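Local coordinates for putative outer membrane lipoprotein (PDB 2RD1) that is a putative outer membrane lipoprotein of unknown function, whose mature part probably folds as a small SH3-like beta domain, at residues 30-33 and 39-42; 19-24 and 48-53. All blocks are in the same frame, centred on the assembly; numbering follows the deposited sequence.

Contact 1 (30-33 and 39-42); sequences TSYT and QREI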
loop_
_atom_site.group_PDB
_atom_site.type_symbol
_atom_site.label_atom_id
_atom_site.label_comp_id
_atom_site.label_asym_id
_atom_site.label_seq_id
_atom_site.Cartn_x
_atom_site.Cartn_y
_atom_site.Cartn_z
ATOM N N THR A 30 3.775 7.500 3.871
ATOM C CA THR A 30 2.531 6.806 3.589
ATOM C C THR A 30 2.468 5.687 4.608
ATOM O O THR A 30 3.306 4.790 4.611
ATOM C CB THR A 30 2.505 6.193 2.168
ATOM O OG1 THR A 30 2.636 7.230 1.189
ATOM C CG2 THR A 30 1.193 5.461 1.931
ATOM N N SER A 31 1.486 5.748 5.493
ATOM C CA SER A 31 1.357 4.719 6.503
ATOM C C SER A 31 0.376 3.658 6.034
ATOM O O SER A 31 -0.622 3.970 5.380
ATOM C CB SER A 31 0.862 5.332 7.806
ATOM O OG SER A 31 -0.462 5.816 7.648
ATOM N N TYR A 32 0.675 2.403 6.361
ATOM C CA TYR A 32 -0.188 1.283 6.001
ATOM C C TYR A 32 -0.127 0.220 7.086
ATOM O O TYR A 32 0.704 0.296 7.987
ATOM C CB TYR A 32 0.245 0.654 4.674
ATOM C CG TYR A 32 1.608 -0.002 4.710
ATOM C CD1 TYR A 32 2.773 0.756 4.616
ATOM C CD2 TYR A 32 1.732 -1.377 4.840
ATOM C CE1 TYR A 32 4.037 0.149 4.647
ATOM C CE2 TYR A 32 2.981 -1.993 4.875
ATOM C CZ TYR A 32 4.129 -1.225 4.775
ATOM O OH TYR A 32 5.362 -1.835 4.778
ATOM N N THR A 33 -1.006 -0.772 6.979
ATOM C CA THR A 33 -1.070 -1.880 7.927
ATOM C C THR A 33 -0.810 -3.169 7.161
ATOM O O THR A 33 -1.593 -3.525 6.280
ATOM C CB THR A 33 -2.465 -1.997 8.566
ATOM O OG1 THR A 33 -2.863 -0.732 9.100
ATOM C CG2 THR A 33 -2.448 -3.025 9.680
ATOM N N GLN A 39 1.477 -1.957 11.938
ATOM C CA GLN A 39 1.367 -0.709 11.212
ATOM C C GLN A 39 2.748 -0.210 10.815
ATOM O O GLN A 39 3.672 -0.186 11.633
ATOM C CB GLN A 39 0.622 0.311 12.073
ATOM C CG GLN A 39 -0.639 -0.289 12.697
ATOM C CD GLN A 39 -1.690 0.746 13.052
ATOM O OE1 GLN A 39 -1.401 1.731 13.734
ATOM N NE2 GLN A 39 -2.925 0.520 12.598
ATOM N N ARG A 40 2.886 0.169 9.548
ATOM C CA ARG A 40 4.161 0.650 9.034
ATOM C C ARG A 40 3.988 2.005 8.367
ATOM O O ARG A 40 2.893 2.561 8.316
ATOM C CB ARG A 40 4.722 -0.321 7.995
ATOM C CG ARG A 40 4.554 -1.796 8.305
ATOM C CD ARG A 40 5.561 -2.301 9.313
ATOM N NE ARG A 40 5.506 -3.756 9.413
ATOM C CZ ARG A 40 6.214 -4.479 10.273
ATOM N NH1 ARG A 40 7.044 -3.886 11.124
ATOM N NH2 ARG A 40 6.092 -5.802 10.282
ATOM N N GLU A 41 5.095 2.527 7.855
ATOM C CA GLU A 41 5.096 3.799 7.154
ATOM C C GLU A 41 6.225 3.699 6.139
ATOM O O GLU A 41 7.226 3.029 6.390
ATOM C CB GLU A 41 5.338 4.959 8.131
ATOM C CG GLU A 41 4.722 6.290 7.688
ATOM C CD GLU A 41 4.777 7.365 8.772
ATOM O OE1 GLU A 41 5.898 7.731 9.188
ATOM O OE2 GLU A 41 3.703 7.847 9.209
ATOM N N ILE A 42 6.052 4.338 4.988
ATOM C CA ILE A 42 7.064 4.305 3.939
ATOM C C ILE A 42 7.084 5.630 3.202
ATOM O O ILE A 42 6.064 6.303 3.093
ATOM C CB ILE A 42 6.782 3.171 2.918
ATOM C CG1 ILE A 42 7.835 3.184 1.810
ATOM C CG2 ILE A 42 5.394 3.342 2.304
ATOM C CD1 ILE A 42 7.658 2.073 0.792
#
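Thr30 and Ile42 form one hydrogen-bonded antiparallel pair, and Tyr32 and Arg40 form the next. In the first, Thr30 N donates to Ile42 O at 2.7 Å and Ile42 N returns a bond to Thr30 O at 2.8 Å. In the second, Arg40 N reaches Tyr32 O at 2.7 Å, nearly straight at hydrogen (171°). Tyr32 N binds Arg40 O at 3.0 Å, from above the carbonyl plane. Ser31 and Glu41 make a non-hydrogen-bonded pair between them. There the CA of Ser31 lies 3.2 Å from Arg40 O, a CA-H...O contact.

The main side-chain contact is a CH-pi interaction. Arg40 CB sits over one face of the Tyr32 ring, 3.8 Å from its centroid and closer to CZ and CE1. Tyr32 CG lies between its backbone N and carbonyl carbon (chi1 65°), which swings the ring across to Arg40. The guanidinium is not stacked on the ring; the planes are 49° apart. Arg40 NE forms a salt bridge with Asp34 OD2 in the connecting turn. Ile42 CG2 approaches the ring obliquely, 4.2 Å from Tyr32 CE1.

Thr30 OG1 hydrogen-bonds to Ser44 OG. Thr30, Tyr32, Arg40 and Ile42 share one face of the sheet; Ser31, Thr33, Gln39 and Glu41 lie on the opposite one, where Thr33 and Gln39 run side by side. This is a beta hairpin; strand 39-43 is the outer strand of a three-stranded sheet with 29-33 in the middle.

Contact 2 (19-24 and 48-53); sequences GKPQLD and AQLIKA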
loop_
_atom_site.group_PDB
_atom_site.type_symbol
_atom_site.label_atom_id
_atom_site.label_comp_id
_atom_site.label_asym_id
_atom_site.label_seq_id
_atom_site.Cartn_x
_atom_site.Cartn_y
_atom_site.Cartn_z
ATOM N N GLY A 19 -6.838 -2.391 4.177
ATOM C CA GLY A 19 -7.360 -1.039 4.082
ATOM C C GLY A 19 -6.479 -0.197 3.173
ATOM O O GLY A 19 -5.350 -0.581 2.876
ATOM N N LYS A 20 -6.990 0.948 2.729
ATOM C CA LYS A 20 -6.238 1.839 1.848
ATOM C C LYS A 20 -5.185 2.642 2.603
ATOM O O LYS A 20 -5.497 3.324 3.575
ATOM C CB LYS A 20 -7.190 2.808 1.136
ATOM C CG LYS A 20 -6.489 3.836 0.243
ATOM C CD LYS A 20 -7.484 4.796 -0.427
ATOM C CE LYS A 20 -6.775 5.663 -1.474
ATOM N NZ LYS A 20 -7.702 6.589 -2.192
ATOM N N PRO A 21 -3.922 2.572 2.161
ATOM C CA PRO A 21 -2.843 3.313 2.818
ATOM C C PRO A 21 -3.130 4.810 2.802
ATOM O O PRO A 21 -3.795 5.306 1.895
ATOM C CB PRO A 21 -1.615 2.932 1.992
ATOM C CG PRO A 21 -1.937 1.530 1.560
ATOM C CD PRO A 21 -3.380 1.674 1.125
ATOM N N GLN A 22 -2.635 5.527 3.807
ATOM C CA GLN A 22 -2.875 6.962 3.895
ATOM C C GLN A 22 -1.608 7.762 3.650
ATOM O O GLN A 22 -0.534 7.419 4.140
ATOM C CB GLN A 22 -3.463 7.305 5.265
ATOM C CG GLN A 22 -4.791 6.612 5.547
ATOM C CD GLN A 22 -5.894 7.052 4.603
ATOM O OE1 GLN A 22 -6.298 8.215 4.607
ATOM N NE2 GLN A 22 -6.383 6.126 3.783
ATOM N N LEU A 23 -1.749 8.843 2.894
ATOM C CA LEU A 23 -0.624 9.698 2.548
ATOM C C LEU A 23 -0.659 11.072 3.220
ATOM O O LEU A 23 -1.673 11.764 3.183
ATOM C CB LEU A 23 -0.573 9.852 1.023
ATOM C CG LEU A 23 0.217 10.978 0.347
ATOM C CD1 LEU A 23 1.653 11.024 0.842
ATOM C CD2 LEU A 23 0.177 10.751 -1.157
ATOM N N ASP A 24 0.456 11.448 3.842
ATOM C CA ASP A 24 0.583 12.745 4.503
ATOM C C ASP A 24 1.458 13.651 3.651
ATOM O O ASP A 24 2.673 13.467 3.585
ATOM C CB ASP A 24 1.218 12.594 5.889
ATOM C CG ASP A 24 0.191 12.569 7.007
ATOM O OD1 ASP A 24 -0.533 13.577 7.170
ATOM O OD2 ASP A 24 0.107 11.544 7.718
ATOM N N ALA A 48 5.309 2.967 -6.034
ATOM C CA ALA A 48 5.072 3.017 -7.471
ATOM C C ALA A 48 3.576 3.020 -7.770
ATOM O O ALA A 48 3.085 3.892 -8.493
ATOM C CB ALA A 48 5.748 1.834 -8.156
ATOM N N GLN A 49 2.861 2.040 -7.220
ATOM C CA GLN A 49 1.417 1.956 -7.406
ATOM C C GLN A 49 0.674 1.469 -6.167
ATOM O O GLN A 49 1.206 0.730 -5.347
ATOM C CB GLN A 49 1.080 1.072 -8.614
ATOM C CG GLN A 49 1.030 1.867 -9.914
ATOM C CD GLN A 49 0.803 1.016 -11.152
ATOM O OE1 GLN A 49 1.616 0.148 -11.485
ATOM N NE2 GLN A 49 -0.300 1.269 -11.848
ATOM N N LEU A 50 -0.563 1.917 -6.027
ATOM C CA LEU A 50 -1.403 1.542 -4.897
ATOM C C LEU A 50 -2.731 1.123 -5.505
ATOM O O LEU A 50 -3.561 1.962 -5.833
ATOM C CB LEU A 50 -1.614 2.741 -3.985
ATOM C CG LEU A 50 -1.671 2.464 -2.493
ATOM C CD1 LEU A 50 -0.269 2.595 -1.920
ATOM C CD2 LEU A 50 -2.601 3.466 -1.823
ATOM N N ILE A 51 -2.943 -0.178 -5.626
ATOM C CA ILE A 51 -4.149 -0.671 -6.271
ATOM C C ILE A 51 -5.087 -1.486 -5.393
ATOM O O ILE A 51 -4.657 -2.419 -4.714
ATOM C CB ILE A 51 -3.745 -1.492 -7.506
ATOM C CG1 ILE A 51 -2.960 -0.577 -8.465
ATOM C CG2 ILE A 51 -4.973 -2.113 -8.174
ATOM C CD1 ILE A 51 -2.318 -1.295 -9.646
ATOM N N LYS A 52 -6.368 -1.121 -5.417
ATOM C CA LYS A 52 -7.377 -1.826 -4.642
ATOM C C LYS A 52 -7.522 -3.215 -5.252
ATOM O O LYS A 52 -7.768 -3.351 -6.449
ATOM C CB LYS A 52 -8.727 -1.094 -4.695
ATOM C CG LYS A 52 -9.730 -1.664 -3.694
ATOM C CD LYS A 52 -11.139 -1.101 -3.846
ATOM C CE LYS A 52 -11.246 0.357 -3.411
ATOM N NZ LYS A 52 -12.661 0.853 -3.507
ATOM N N ALA A 53 -7.371 -4.247 -4.433
ATOM C CA ALA A 53 -7.467 -5.612 -4.930
ATOM C C ALA A 53 -8.882 -6.011 -5.324
ATOM O O ALA A 53 -9.857 -5.555 -4.729
ATOM C CB ALA A 53 -6.928 -6.593 -3.880
#
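Lys20, which brushes Leu50 across this contact, gives its carbonyl O to Gln22 NE2 at 2.9 Å. The bond is almost straight at hydrogen (170°). The oxygen lies in the plane of the Gln22 amide, but the amide nitrogen stands above the plane of the Lys20 carbonyl. Two turns of the Gln22 side chain (chi1 -60°, chi2 -64°) fold it back to reach this oxygen. The bond spans Pro21 in the sequence, linking the residues before and after it. No hydrogen bond joins 19-24 to 48-53.

What joins them is apolar. Leu50 reaches its two methyls to the CB-CG-CD side of the Pro21 ring. Leu50 CD2 lies 3.5 Å from Pro21 CD, the closest approach of the two segments. It also touches Pro21 CG at 4.0 Å. The second methyl, Leu50 CD1, comes to Pro21 CG at 4.0 Å, so both branches of the leucine rest on the proline ring. Lys20 adds a looser touch, with its CG 4.4 Å from Leu50 CD2.

Met7 of strand 4-9 packs on both Pro21 and Leu50. Pro21 is buried and also touches Thr30 and Tyr32. At the start of strand 47-52, a classic beta bulge places Ala48 and Gln49 together opposite Thr8 of strand 4-9. The contact packs the connection into strand 22-24 against strand 47-52 of the other three-stranded sheet, consistent with an SH3-like beta fold.

In the fold
The centres of contact 1 and contact 2 lie about 10 Å apart, and the two touch. A probable hydrogen bond from Ser31 N to Gln22 O, 2.9 Å long, ties strand 29-33 to strand 22-24 in one sheet. Thr30 CG2 packs on Pro21 CB at 3.8 Å. Pro21 therefore touches both the hairpin of contact 1 and Leu50 of the other sheet. In sequence, both strands of contact 1 fall between the two segments of contact 2. Strand 39-43 is followed directly by strand 47-52, which gives a second covalent link between the sheets. The protein's function is unknown, so neither contact can be assigned to a site.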